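Local coordinates for protein leucine aminopeptidase 1 (Caenorhabditis elegans, PDB 2HC9) that removes amino acids, leucine by preference, from the N-termini of peptides with the aid of two zinc ions per subunit, probably as a digestive enzyme, at residues T18-V23 and E40-F45; N157-F162 and T484-L489; T205-E210 and P231-L236; M269-R274 and P461-D466; D398-M403 and P473-T478. The protein carries 1 engineered substitution. One frame throughout, in Å; residues are numbered along the deposited sequence.

Interaction 1 (T18-V23 and E40-F45); sequences TSLIIV and EVAQKF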
# COMPACT_ATOMS: atom_id res chain seq x y z
N THR A 18 30.86 -42.52 10.90
CA THR A 18 29.48 -42.57 11.38
C THR A 18 29.20 -41.40 12.30
O THR A 18 29.98 -41.12 13.23
CB THR A 18 29.24 -43.86 12.15
OG1 THR A 18 29.46 -44.95 11.27
CG2 THR A 18 27.82 -43.92 12.71
N SER A 19 28.11 -40.69 12.01
CA SER A 19 27.52 -39.74 12.95
C SER A 19 26.47 -40.43 13.81
O SER A 19 25.65 -41.20 13.29
CB SER A 19 26.81 -38.60 12.21
OG SER A 19 26.08 -37.81 13.14
N LEU A 20 26.48 -40.14 15.10
CA LEU A 20 25.54 -40.77 16.00
C LEU A 20 24.60 -39.73 16.60
O LEU A 20 25.04 -38.73 17.17
CB LEU A 20 26.28 -41.49 17.14
CG LEU A 20 25.38 -42.00 18.28
CD1 LEU A 20 24.50 -43.14 17.79
CD2 LEU A 20 26.22 -42.46 19.51
N ILE A 21 23.30 -39.98 16.50
CA ILE A 21 22.34 -39.10 17.17
C ILE A 21 21.42 -39.92 18.06
O ILE A 21 20.72 -40.81 17.58
CB ILE A 21 21.54 -38.25 16.14
CG1 ILE A 21 22.51 -37.35 15.36
CG2 ILE A 21 20.44 -37.41 16.86
CD1 ILE A 21 21.91 -36.68 14.18
N ILE A 22 21.46 -39.63 19.36
CA ILE A 22 20.59 -40.30 20.34
C ILE A 22 19.36 -39.44 20.63
O ILE A 22 19.48 -38.24 20.87
CB ILE A 22 21.34 -40.59 21.67
CG1 ILE A 22 22.61 -41.40 21.38
CG2 ILE A 22 20.42 -41.32 22.69
CD1 ILE A 22 23.64 -41.33 22.51
N VAL A 23 18.18 -40.05 20.59
CA VAL A 23 16.93 -39.31 20.76
C VAL A 23 16.02 -39.95 21.81
O VAL A 23 15.78 -41.17 21.79
CB VAL A 23 16.17 -39.20 19.41
CG1 VAL A 23 14.91 -38.28 19.57
CG2 VAL A 23 17.10 -38.70 18.31
N GLU A 40 27.92 -50.14 23.48
CA GLU A 40 28.76 -50.43 22.32
C GLU A 40 28.73 -49.28 21.31
O GLU A 40 29.77 -48.88 20.80
CB GLU A 40 28.27 -51.72 21.68
CG GLU A 40 29.13 -52.29 20.57
CD GLU A 40 28.51 -53.55 19.96
OE1 GLU A 40 28.06 -54.44 20.73
OE2 GLU A 40 28.45 -53.64 18.71
N VAL A 41 27.55 -48.74 21.06
CA VAL A 41 27.36 -47.67 20.07
C VAL A 41 27.81 -46.29 20.60
O VAL A 41 28.39 -45.49 19.88
CB VAL A 41 25.88 -47.71 19.55
CG1 VAL A 41 25.43 -46.38 18.99
CG2 VAL A 41 25.74 -48.81 18.49
N ALA A 42 27.58 -46.03 21.88
CA ALA A 42 27.76 -44.68 22.41
C ALA A 42 29.13 -44.39 22.98
O ALA A 42 29.47 -43.23 23.18
CB ALA A 42 26.67 -44.34 23.42
N GLN A 43 29.92 -45.43 23.29
CA GLN A 43 31.14 -45.22 24.07
C GLN A 43 32.29 -44.59 23.29
O GLN A 43 33.26 -44.13 23.88
CB GLN A 43 31.58 -46.48 24.83
CG GLN A 43 32.07 -47.61 23.95
CD GLN A 43 32.45 -48.87 24.74
OE1 GLN A 43 32.67 -49.93 24.16
NE2 GLN A 43 32.54 -48.75 26.05
N LYS A 44 32.18 -44.53 21.96
CA LYS A 44 33.01 -43.62 21.16
C LYS A 44 32.91 -42.18 21.67
O LYS A 44 33.89 -41.43 21.69
CB LYS A 44 32.60 -43.67 19.68
CG LYS A 44 31.53 -44.71 19.36
CD LYS A 44 32.11 -45.94 18.69
CE LYS A 44 31.03 -46.97 18.41
NZ LYS A 44 31.29 -47.77 17.18
N PHE A 45 31.71 -41.79 22.10
CA PHE A 45 31.43 -40.38 22.40
C PHE A 45 31.19 -40.11 23.88
O PHE A 45 31.52 -39.03 24.37
CB PHE A 45 30.26 -39.90 21.55
CG PHE A 45 30.46 -40.10 20.08
CD1 PHE A 45 31.42 -39.36 19.39
CD2 PHE A 45 29.72 -41.04 19.39
CE1 PHE A 45 31.63 -39.54 18.03
CE2 PHE A 45 29.92 -41.25 18.03
CZ PHE A 45 30.87 -40.49 17.34
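L20 is the strand residue that fills the contact, its side chain lodged between V41 and A42 of helix 36-42 and the ring of F45. Packing is tight round it: with CG anti to the backbone N (chi1 171°), the two methyls reach across, CD1 to 3.6 Å from CG1 of V41 and CD2 to 3.8 Å from CD2 of F45, with A42 also beside CD2. CB of L20 lies 3.8 Å from CE2 of F45, and the two side chains meet at a slant. The arrangement is a helix packed on a beta-sheet: strand 18-25 runs inside the mixed sheet of the N-terminal domain, between strands 108-114 and 72-77, and helix 36-42 covers one of its faces. Contact thins out along the strand in both directions. I22 only grazes the helix, its CD1 4.4 Å from CB of A42, and at the other end the carbonyl O of T18 stands at the edge of the F45 ring, 4.3 Å from CZ. An alanine in place of F45 is likely to open a gap beside CB and CD2 of L20 and deprive H68, whose ring meets that of F45 steeply, of its aromatic neighbour. The turn is itself held by a backbone bond from F45 N to A42 O, while Q43 and K44 beside it lie on the exposed side.

Interaction 2 (N157-F162 and T484-L489); sequences NEDAVF and TSVPML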
# COMPACT_ATOMS: atom_id res chain seq x y z
N ASN A 157 9.00 -56.71 13.68
CA ASN A 157 9.72 -56.54 12.42
C ASN A 157 8.84 -55.99 11.29
O ASN A 157 9.29 -55.18 10.48
CB ASN A 157 10.41 -57.86 12.00
CG ASN A 157 11.61 -58.21 12.90
OD1 ASN A 157 12.02 -57.43 13.77
ND2 ASN A 157 12.18 -59.38 12.67
N GLU A 158 7.57 -56.40 11.25
CA GLU A 158 6.62 -55.84 10.30
C GLU A 158 6.42 -54.34 10.53
O GLU A 158 6.34 -53.56 9.57
CB GLU A 158 5.27 -56.57 10.37
CG GLU A 158 4.22 -55.97 9.43
CD GLU A 158 2.94 -56.80 9.31
OE1 GLU A 158 2.65 -57.63 10.21
OE2 GLU A 158 2.22 -56.59 8.31
N ASP A 159 6.34 -53.92 11.79
CA ASP A 159 6.30 -52.48 12.10
C ASP A 159 7.48 -51.73 11.49
O ASP A 159 7.30 -50.62 10.97
CB ASP A 159 6.28 -52.23 13.60
CG ASP A 159 4.99 -52.67 14.26
OD1 ASP A 159 3.91 -52.66 13.62
OD2 ASP A 159 5.09 -53.02 15.46
N ALA A 160 8.67 -52.33 11.55
CA ALA A 160 9.87 -51.65 11.07
C ALA A 160 9.83 -51.51 9.55
O ALA A 160 10.28 -50.49 9.00
CB ALA A 160 11.14 -52.36 11.54
N VAL A 161 9.24 -52.51 8.87
CA VAL A 161 9.04 -52.40 7.41
C VAL A 161 8.10 -51.22 7.12
O VAL A 161 8.39 -50.37 6.26
CB VAL A 161 8.43 -53.69 6.77
CG1 VAL A 161 8.29 -53.53 5.26
CG2 VAL A 161 9.33 -54.90 7.04
N PHE A 162 6.99 -51.19 7.84
CA PHE A 162 6.04 -50.09 7.63
C PHE A 162 6.71 -48.72 7.89
O PHE A 162 6.50 -47.79 7.13
CB PHE A 162 4.76 -50.23 8.49
CG PHE A 162 3.99 -48.94 8.55
CD1 PHE A 162 3.28 -48.50 7.43
CD2 PHE A 162 4.12 -48.10 9.65
CE1 PHE A 162 2.62 -47.25 7.45
CE2 PHE A 162 3.48 -46.86 9.67
CZ PHE A 162 2.76 -46.44 8.58
N THR A 484 -4.90 -51.92 7.56
CA THR A 484 -3.66 -52.56 7.11
C THR A 484 -3.32 -53.77 7.97
O THR A 484 -3.98 -54.04 8.99
CB THR A 484 -2.45 -51.60 7.20
OG1 THR A 484 -2.13 -51.39 8.58
CG2 THR A 484 -2.76 -50.26 6.51
N SER A 485 -2.26 -54.47 7.56
CA SER A 485 -1.73 -55.57 8.34
C SER A 485 -0.72 -55.14 9.39
O SER A 485 -0.11 -56.00 10.02
CB SER A 485 -1.06 -56.60 7.42
OG SER A 485 -0.01 -56.00 6.67
N VAL A 486 -0.52 -53.83 9.58
CA VAL A 486 0.60 -53.38 10.41
C VAL A 486 0.24 -53.42 11.90
O VAL A 486 -0.66 -52.71 12.32
CB VAL A 486 1.07 -51.95 10.03
CG1 VAL A 486 2.35 -51.60 10.79
CG2 VAL A 486 1.34 -51.86 8.51
N PRO A 487 0.97 -54.22 12.70
CA PRO A 487 0.59 -54.35 14.12
C PRO A 487 0.44 -53.03 14.87
O PRO A 487 -0.56 -52.82 15.54
CB PRO A 487 1.73 -55.20 14.70
CG PRO A 487 2.16 -56.05 13.56
CD PRO A 487 2.10 -55.11 12.35
N MET A 488 1.41 -52.13 14.73
CA MET A 488 1.36 -50.85 15.45
C MET A 488 0.25 -49.90 14.97
O MET A 488 -0.01 -48.90 15.64
CB MET A 488 2.71 -50.11 15.40
CG MET A 488 3.02 -49.40 14.05
SD MET A 488 4.70 -48.77 13.89
CE MET A 488 4.82 -47.73 15.37
N LEU A 489 -0.36 -50.20 13.83
CA LEU A 489 -1.48 -49.38 13.33
C LEU A 489 -2.83 -49.98 13.68
O LEU A 489 -3.87 -49.38 13.43
CB LEU A 489 -1.40 -49.24 11.80
CG LEU A 489 -0.13 -48.56 11.29
CD1 LEU A 489 -0.19 -48.42 9.77
CD2 LEU A 489 0.09 -47.19 11.95
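OE2 of E158 accepts a hydrogen bond from OG of S485 at 2.8 Å, and the hydroxyl meets it nearly in line with the C-O bond. The glutamate, its chain extended beyond CG, also runs across the P487 ring, with OE1 3.4 Å from CD. One helical position on, D159 takes the backbone N-H of M488 on the syn side of OD1, at 2.8 Å and 26° out of the carboxylate plane. Its other oxygen, OD2, accepts from the backbone N of T156, so the carboxylate links the start of its own helix to the C-terminal tail. Residues 487-489 form a short 3-10 turn, which follows an ST turn in which T484 OG1 accepts from V486 N; together they lay the tail of the chain against the first turns of helix 157-178. Further along, at F162, the contact is apolar. CG1 of V486 packs against CB of F162 at 3.6 Å, the side chains roughly perpendicular. CD1 of L489 sits over one face of the F162 ring, a CH-pi contact 3.8 Å from the centroid and 15° off the normal. SD of M488 lies 3.8 Å from CB of D159, and helix 120-128 packs on M488 and L489.

Interaction 3 (T205-E210 and P231-L236); sequences TVIRGE and PAFVVL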
# COMPACT_ATOMS: atom_id res chain seq x y z
N THR A 205 -6.26 -44.31 -14.09
CA THR A 205 -6.98 -43.49 -15.08
C THR A 205 -6.30 -42.13 -15.18
O THR A 205 -6.01 -41.53 -14.17
CB THR A 205 -8.42 -43.31 -14.66
OG1 THR A 205 -8.99 -44.59 -14.38
CG2 THR A 205 -9.26 -42.57 -15.76
N VAL A 206 -6.02 -41.68 -16.40
CA VAL A 206 -5.43 -40.36 -16.64
C VAL A 206 -6.30 -39.67 -17.66
O VAL A 206 -6.50 -40.19 -18.77
CB VAL A 206 -3.96 -40.45 -17.15
CG1 VAL A 206 -3.40 -39.05 -17.52
CG2 VAL A 206 -3.07 -41.11 -16.10
N ILE A 207 -6.85 -38.52 -17.29
CA ILE A 207 -7.67 -37.72 -18.20
C ILE A 207 -6.97 -36.38 -18.32
O ILE A 207 -6.68 -35.73 -17.31
CB ILE A 207 -9.11 -37.53 -17.65
CG1 ILE A 207 -9.77 -38.89 -17.32
CG2 ILE A 207 -9.97 -36.73 -18.63
CD1 ILE A 207 -11.11 -38.76 -16.60
N ARG A 208 -6.64 -35.97 -19.53
CA ARG A 208 -5.60 -34.96 -19.71
C ARG A 208 -6.01 -33.94 -20.78
O ARG A 208 -6.60 -34.33 -21.77
CB ARG A 208 -4.33 -35.69 -20.12
CG ARG A 208 -3.14 -34.87 -20.12
CD ARG A 208 -1.91 -35.74 -20.05
NE ARG A 208 -0.77 -34.89 -20.33
CZ ARG A 208 -0.27 -34.69 -21.54
NH1 ARG A 208 -0.79 -35.34 -22.58
NH2 ARG A 208 0.77 -33.88 -21.70
N GLY A 209 -5.70 -32.65 -20.58
CA GLY A 209 -5.84 -31.64 -21.65
C GLY A 209 -7.28 -31.51 -22.10
O GLY A 209 -8.20 -31.42 -21.25
N GLU A 210 -7.49 -31.57 -23.42
CA GLU A 210 -8.84 -31.40 -23.97
C GLU A 210 -9.82 -32.51 -23.56
O GLU A 210 -11.03 -32.29 -23.59
CB GLU A 210 -8.82 -31.25 -25.51
CG GLU A 210 -8.00 -30.05 -25.99
CD GLU A 210 -8.56 -28.74 -25.48
OE1 GLU A 210 -9.75 -28.47 -25.76
OE2 GLU A 210 -7.81 -27.99 -24.81
N PRO A 231 -3.47 -29.56 -18.10
CA PRO A 231 -4.06 -30.05 -16.86
C PRO A 231 -4.30 -31.57 -16.95
O PRO A 231 -4.42 -32.11 -18.06
CB PRO A 231 -5.41 -29.27 -16.79
CG PRO A 231 -5.74 -28.94 -18.25
CD PRO A 231 -4.38 -28.65 -18.85
N ALA A 232 -4.39 -32.24 -15.80
CA ALA A 232 -4.69 -33.68 -15.77
C ALA A 232 -5.44 -34.01 -14.51
O ALA A 232 -5.30 -33.34 -13.49
CB ALA A 232 -3.39 -34.52 -15.82
N PHE A 233 -6.22 -35.07 -14.60
CA PHE A 233 -6.81 -35.71 -13.44
C PHE A 233 -6.35 -37.17 -13.45
O PHE A 233 -6.51 -37.88 -14.46
CB PHE A 233 -8.32 -35.65 -13.59
CG PHE A 233 -9.09 -36.24 -12.42
CD1 PHE A 233 -9.00 -35.69 -11.14
CD2 PHE A 233 -9.94 -37.31 -12.63
CE1 PHE A 233 -9.75 -36.18 -10.08
CE2 PHE A 233 -10.70 -37.83 -11.58
CZ PHE A 233 -10.60 -37.28 -10.29
N VAL A 234 -5.73 -37.59 -12.36
CA VAL A 234 -5.19 -38.96 -12.26
C VAL A 234 -5.89 -39.68 -11.14
O VAL A 234 -5.97 -39.17 -10.01
CB VAL A 234 -3.67 -38.92 -11.96
CG1 VAL A 234 -3.11 -40.35 -11.71
CG2 VAL A 234 -2.93 -38.22 -13.12
N VAL A 235 -6.38 -40.89 -11.43
CA VAL A 235 -7.00 -41.72 -10.38
C VAL A 235 -6.16 -43.00 -10.26
O VAL A 235 -5.95 -43.67 -11.27
CB VAL A 235 -8.45 -42.11 -10.76
CG1 VAL A 235 -9.11 -42.91 -9.61
CG2 VAL A 235 -9.27 -40.84 -11.07
N LEU A 236 -5.72 -43.32 -9.05
CA LEU A 236 -5.18 -44.66 -8.76
C LEU A 236 -6.22 -45.36 -7.92
O LEU A 236 -6.58 -44.87 -6.85
CB LEU A 236 -3.88 -44.56 -7.96
CG LEU A 236 -2.86 -43.54 -8.52
CD1 LEU A 236 -1.61 -43.57 -7.64
CD2 LEU A 236 -2.54 -43.85 -10.00
O HOH W 1 -8.33 -45.69 -12.11
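T205 and V235 face each other as an antiparallel hydrogen-bonded pair and are closed by two backbone bonds, T205 N to V235 O at 2.9 Å and V235 N to T205 O at 2.8 Å, both in the carbonyl plane. Their CB atoms stand 4.1 Å apart on the same face of the sheet. The threonine hydroxyl is drawn into the same link: OG1, anti to the carbonyl carbon (chi1 -52°), lies 2.6 Å from a water that also donates to V235 O. The next hydrogen-bonded pair, I207 and F233, repeats the pattern, with F233 N meeting I207 O almost end-on, at a C=O...N angle of 161°. Here the side chains touch lightly, CD1 of I207 coming to the edge of the F233 ring, 4.4 Å from CD2. This is a beta ladder at the border of the catalytic domain's mixed sheet, where strand 203-208 pairs with strand 232-238, whose other side bonds to strand 297-307. L212 of helix 210-215 packs on both I207 and F233, and the F233 ring also meets Y347 edge-to-face. V206 and V234 occupy the reverse face, lying side by side with their CG2 atoms 4.2 Å apart, and helix 186-199 covers them. G209 ends the ladder by giving its N-H to P231 O, tilted 22° from the carbonyl plane; its positive phi suits a glycine where the chain leaves the strand.

Interaction 4 (M269-R274 and P461-D466); sequences MPNMKR and PAEVGD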
# COMPACT_ATOMS: atom_id res chain seq x y z
N MET A 269 4.50 -14.57 -4.54
CA MET A 269 4.61 -15.65 -5.53
C MET A 269 5.74 -16.66 -5.28
O MET A 269 5.58 -17.85 -5.59
CB MET A 269 4.70 -15.10 -6.97
CG MET A 269 4.34 -16.15 -8.03
SD MET A 269 4.59 -15.56 -9.73
CE MET A 269 3.31 -14.30 -9.83
N PRO A 270 6.89 -16.21 -4.74
CA PRO A 270 7.87 -17.25 -4.37
C PRO A 270 7.24 -18.25 -3.37
O PRO A 270 6.36 -17.88 -2.58
CB PRO A 270 8.98 -16.45 -3.68
CG PRO A 270 8.90 -15.04 -4.30
CD PRO A 270 7.40 -14.84 -4.51
N ASN A 271 7.70 -19.50 -3.45
CA ASN A 271 7.17 -20.65 -2.69
C ASN A 271 6.01 -21.36 -3.36
O ASN A 271 5.62 -22.43 -2.90
CB ASN A 271 6.74 -20.32 -1.24
CG ASN A 271 7.83 -19.66 -0.42
OD1 ASN A 271 9.02 -19.80 -0.72
ND2 ASN A 271 7.43 -18.95 0.63
N MET A 272 5.48 -20.80 -4.45
CA MET A 272 4.27 -21.37 -5.04
C MET A 272 4.43 -22.66 -5.86
O MET A 272 3.43 -23.25 -6.28
CB MET A 272 3.47 -20.32 -5.82
CG MET A 272 2.81 -19.25 -4.91
SD MET A 272 1.69 -19.97 -3.69
CE MET A 272 2.69 -19.95 -2.21
N LYS A 273 5.67 -23.15 -6.01
CA LYS A 273 5.90 -24.57 -6.36
C LYS A 273 5.28 -25.53 -5.33
O LYS A 273 5.05 -26.70 -5.63
CB LYS A 273 7.41 -24.87 -6.46
CG LYS A 273 8.09 -25.02 -5.06
CD LYS A 273 9.62 -25.03 -5.17
CE LYS A 273 10.23 -24.88 -3.75
NZ LYS A 273 11.71 -25.22 -3.75
N ARG A 274 5.03 -25.04 -4.11
CA ARG A 274 4.59 -25.92 -3.02
C ARG A 274 3.08 -26.11 -3.03
O ARG A 274 2.54 -26.82 -2.18
CB ARG A 274 5.07 -25.41 -1.66
CG ARG A 274 6.61 -25.28 -1.56
CD ARG A 274 7.04 -24.92 -0.10
NE ARG A 274 8.42 -24.43 -0.13
CZ ARG A 274 8.87 -23.32 0.45
NH1 ARG A 274 8.08 -22.54 1.19
NH2 ARG A 274 10.15 -23.02 0.31
N PRO A 461 1.14 -26.09 7.57
CA PRO A 461 1.89 -27.27 8.11
C PRO A 461 2.64 -28.11 7.09
O PRO A 461 3.47 -28.94 7.48
CB PRO A 461 0.81 -28.14 8.78
CG PRO A 461 -0.49 -27.62 8.32
CD PRO A 461 -0.30 -26.18 7.86
N ALA A 462 2.36 -27.90 5.80
CA ALA A 462 3.07 -28.60 4.72
C ALA A 462 4.51 -28.14 4.55
O ALA A 462 5.25 -28.74 3.77
CB ALA A 462 2.32 -28.47 3.39
N GLU A 463 4.92 -27.08 5.25
CA GLU A 463 6.27 -26.54 5.07
C GLU A 463 6.83 -25.94 6.34
O GLU A 463 6.07 -25.44 7.16
CB GLU A 463 6.25 -25.50 3.96
CG GLU A 463 5.34 -24.30 4.23
CD GLU A 463 5.40 -23.32 3.08
OE1 GLU A 463 4.89 -23.65 2.00
OE2 GLU A 463 6.01 -22.26 3.22
N VAL A 464 8.15 -26.01 6.51
CA VAL A 464 8.84 -25.21 7.53
C VAL A 464 10.07 -24.62 6.86
O VAL A 464 10.88 -25.35 6.27
CB VAL A 464 9.33 -26.09 8.73
CG1 VAL A 464 10.19 -25.27 9.69
CG2 VAL A 464 8.16 -26.70 9.47
N GLY A 465 10.22 -23.30 6.94
CA GLY A 465 11.39 -22.64 6.37
C GLY A 465 11.32 -22.88 4.88
O GLY A 465 10.27 -22.69 4.26
N ASP A 466 12.41 -23.36 4.29
CA ASP A 466 12.52 -23.55 2.85
C ASP A 466 12.20 -24.97 2.38
O ASP A 466 12.51 -25.32 1.22
CB ASP A 466 13.93 -23.18 2.39
CG ASP A 466 14.26 -21.74 2.65
OD1 ASP A 466 13.33 -20.93 2.61
OD2 ASP A 466 15.43 -21.41 2.90
O HOH W 2 10.75 -20.75 1.67
O HOH W 3 12.67 -24.15 -1.38
O HOH W 4 10.63 -26.31 -0.65
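R274 reaches E463 and D466 mainly from CD outward, and E463 meets it at about a right angle. CB lies 4.1 Å from OE1 of E463, a loose start. With CG anti to the carbonyl carbon (chi1 -59°) and the chain extended from there to NE, CD comes within 3.3 Å of the same OE1. NE turns instead to a water, which it reaches at 2.9 Å and which donates onward to D466 O. NH1 makes the direct ionic contact, a salt bridge to OE2 of E463 at 2.9 Å, but the hydrogen bond within it is weak, bent to 122° at the hydrogen, and the guanidinium and carboxylate planes stand 80° apart. The contact ties the loop ahead of helix 277-290, with its type II turn from M269 to M272 and following 3-10 turn, to the short beta hairpin of strands 463-464 and 467-468. Both belong to the catalytic domain, and D275, the next residue after R274, is a zinc ligand. NH2 donates to two waters: one, 2.7 Å away, also lies within hydrogen-bonding distance of N271 OD1 and D466 OD1, which compete with others for its protons, and the second is shared with K273 NZ and D466 O. D466 OD1, of opposite charge, lies 4.4 Å from NH2, and the waters probably offset the arginine's charge in part. The site also borders a subunit interface, where D317 of a neighbouring subunit accepts hydrogen bonds from the backbone N atoms of N271 and K273, and S417 of that subunit bonds weakly to D466 OD2.

Interaction 5 (D398-M403 and P473-T478); sequences DLVAPM and PALFST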
# COMPACT_ATOMS: atom_id res chain seq x y z
N ASP A 398 1.23 -35.34 12.62
CA ASP A 398 0.70 -34.46 11.56
C ASP A 398 -0.57 -33.84 12.18
O ASP A 398 -1.66 -34.37 12.02
CB ASP A 398 0.32 -35.27 10.31
CG ASP A 398 1.53 -35.65 9.44
OD1 ASP A 398 2.70 -35.29 9.76
OD2 ASP A 398 1.30 -36.34 8.42
N LEU A 399 -0.40 -32.78 12.95
CA LEU A 399 -1.50 -32.24 13.79
C LEU A 399 -2.67 -31.73 12.97
O LEU A 399 -2.49 -31.26 11.84
CB LEU A 399 -0.97 -31.12 14.68
CG LEU A 399 0.03 -31.60 15.76
CD1 LEU A 399 0.67 -30.41 16.47
CD2 LEU A 399 -0.73 -32.45 16.77
N VAL A 400 -3.87 -31.87 13.55
CA VAL A 400 -5.10 -31.42 12.88
C VAL A 400 -5.95 -30.68 13.93
O VAL A 400 -6.06 -31.15 15.09
CB VAL A 400 -5.90 -32.61 12.32
CG1 VAL A 400 -7.20 -32.13 11.67
CG2 VAL A 400 -5.06 -33.41 11.30
N ALA A 401 -6.52 -29.54 13.53
CA ALA A 401 -7.44 -28.77 14.36
C ALA A 401 -8.76 -28.63 13.60
O ALA A 401 -8.78 -28.64 12.35
CB ALA A 401 -6.84 -27.34 14.66
N PRO A 402 -9.87 -28.52 14.33
CA PRO A 402 -11.14 -28.44 13.63
C PRO A 402 -11.52 -27.04 13.17
O PRO A 402 -11.21 -26.04 13.84
CB PRO A 402 -12.15 -28.92 14.70
CG PRO A 402 -11.56 -28.53 15.97
CD PRO A 402 -10.05 -28.52 15.80
N MET A 403 -12.15 -26.98 12.00
CA MET A 403 -12.88 -25.80 11.50
C MET A 403 -14.36 -25.95 11.81
O MET A 403 -14.87 -27.07 11.93
CB MET A 403 -12.73 -25.67 9.97
CG MET A 403 -11.36 -25.25 9.50
SD MET A 403 -11.31 -24.27 7.97
CE MET A 403 -10.95 -25.60 6.81
N PRO A 473 1.23 -38.44 4.77
CA PRO A 473 1.40 -39.90 4.94
C PRO A 473 1.29 -40.39 6.40
O PRO A 473 0.65 -41.41 6.66
CB PRO A 473 2.80 -40.17 4.37
CG PRO A 473 2.98 -39.05 3.31
CD PRO A 473 2.30 -37.84 3.93
N ALA A 474 1.88 -39.67 7.35
CA ALA A 474 1.81 -40.12 8.74
C ALA A 474 0.37 -40.00 9.24
O ALA A 474 -0.15 -40.93 9.85
CB ALA A 474 2.78 -39.32 9.63
N LEU A 475 -0.28 -38.87 8.97
CA LEU A 475 -1.69 -38.67 9.37
C LEU A 475 -2.59 -39.79 8.85
O LEU A 475 -3.34 -40.39 9.62
CB LEU A 475 -2.22 -37.35 8.78
CG LEU A 475 -3.68 -37.07 9.15
CD1 LEU A 475 -3.88 -36.99 10.71
CD2 LEU A 475 -4.10 -35.74 8.51
N PHE A 476 -2.53 -40.08 7.55
CA PHE A 476 -3.44 -41.08 7.00
C PHE A 476 -3.07 -42.51 7.33
O PHE A 476 -3.92 -43.38 7.36
CB PHE A 476 -3.69 -40.87 5.51
CG PHE A 476 -4.61 -39.72 5.24
CD1 PHE A 476 -5.98 -39.88 5.41
CD2 PHE A 476 -4.10 -38.47 4.92
CE1 PHE A 476 -6.86 -38.79 5.22
CE2 PHE A 476 -4.97 -37.38 4.71
CZ PHE A 476 -6.35 -37.54 4.86
N SER A 477 -1.79 -42.74 7.58
CA SER A 477 -1.37 -44.05 8.08
C SER A 477 -1.99 -44.35 9.42
O SER A 477 -2.46 -45.46 9.65
CB SER A 477 0.16 -44.11 8.19
OG SER A 477 0.67 -44.16 6.89
N THR A 478 -2.01 -43.36 10.31
CA THR A 478 -2.62 -43.55 11.64
C THR A 478 -4.13 -43.55 11.54
O THR A 478 -4.78 -44.33 12.21
CB THR A 478 -2.17 -42.56 12.78
OG1 THR A 478 -2.44 -41.20 12.43
CG2 THR A 478 -0.68 -42.74 13.14
O HOH W 5 3.53 -37.27 7.25
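OD2 of D398 accepts the backbone N-H of L475, in the first turn of helix 473-480, at 3.0 Å, so this helix is joined to the chain leading into strand 400-402, at the margin of the catalytic domain's mixed sheet. The bond comes from above the carboxylate plane, 47° out of it. The same oxygen also takes the N-H of G472, just ahead of the helix, and a proton from a water 2.7 Å away. That water accepts from A474 N, so the carboxylate serves the L475 amide directly and that of A474, one residue earlier, through the water. OD1 points to a different partner, R129, in a salt bridge. The positive end of the helix dipole and this arginine would both be expected to favour a charged aspartate. CB of D398 packs on CB of L475 at 3.6 Å, and OD2 lies 3.5 Å from CB of A474. Were D398 replaced by a leucine, the L475 and G472 amides would be likely to lose their acceptor and R129 its mate. L399 turns away from the helix and packs on L409 of a neighbouring subunit. V400 then returns to it from strand 400-402, which pairs with strand 376-380. The valine crosses L475 at about a right angle, with I389 of helix 383-396 and Y471 also against it. L475 holds CG anti to its own backbone N (chi1 -180°), which sends its fork toward the strand, and both methyls, CD1 and CD2, lie 3.8 Å from V400 CG2.

How the interactions relate
Interaction 5 is fully buried near the middle of the chain, interaction 4 is a surface contact, and interactions 1, 2 and 3 are partly buried. Their chemistry differs accordingly: interaction 1, in the N-terminal domain, has no hydrogen bond across it and rests on apolar packing, interaction 3 is a ladder of backbone bonds, and interaction 4 relies on a salt bridge and waters. Interactions 2 and 5 each combine a carboxylate-to-amide bond with apolar packing, and they touch, CZ of F162 lying 3.5 Å from CB of S477. Interactions 3 and 5 reach the same catalytic-domain sheet, with centres about 27 Å apart. Interactions 4 and 5 border on other subunits.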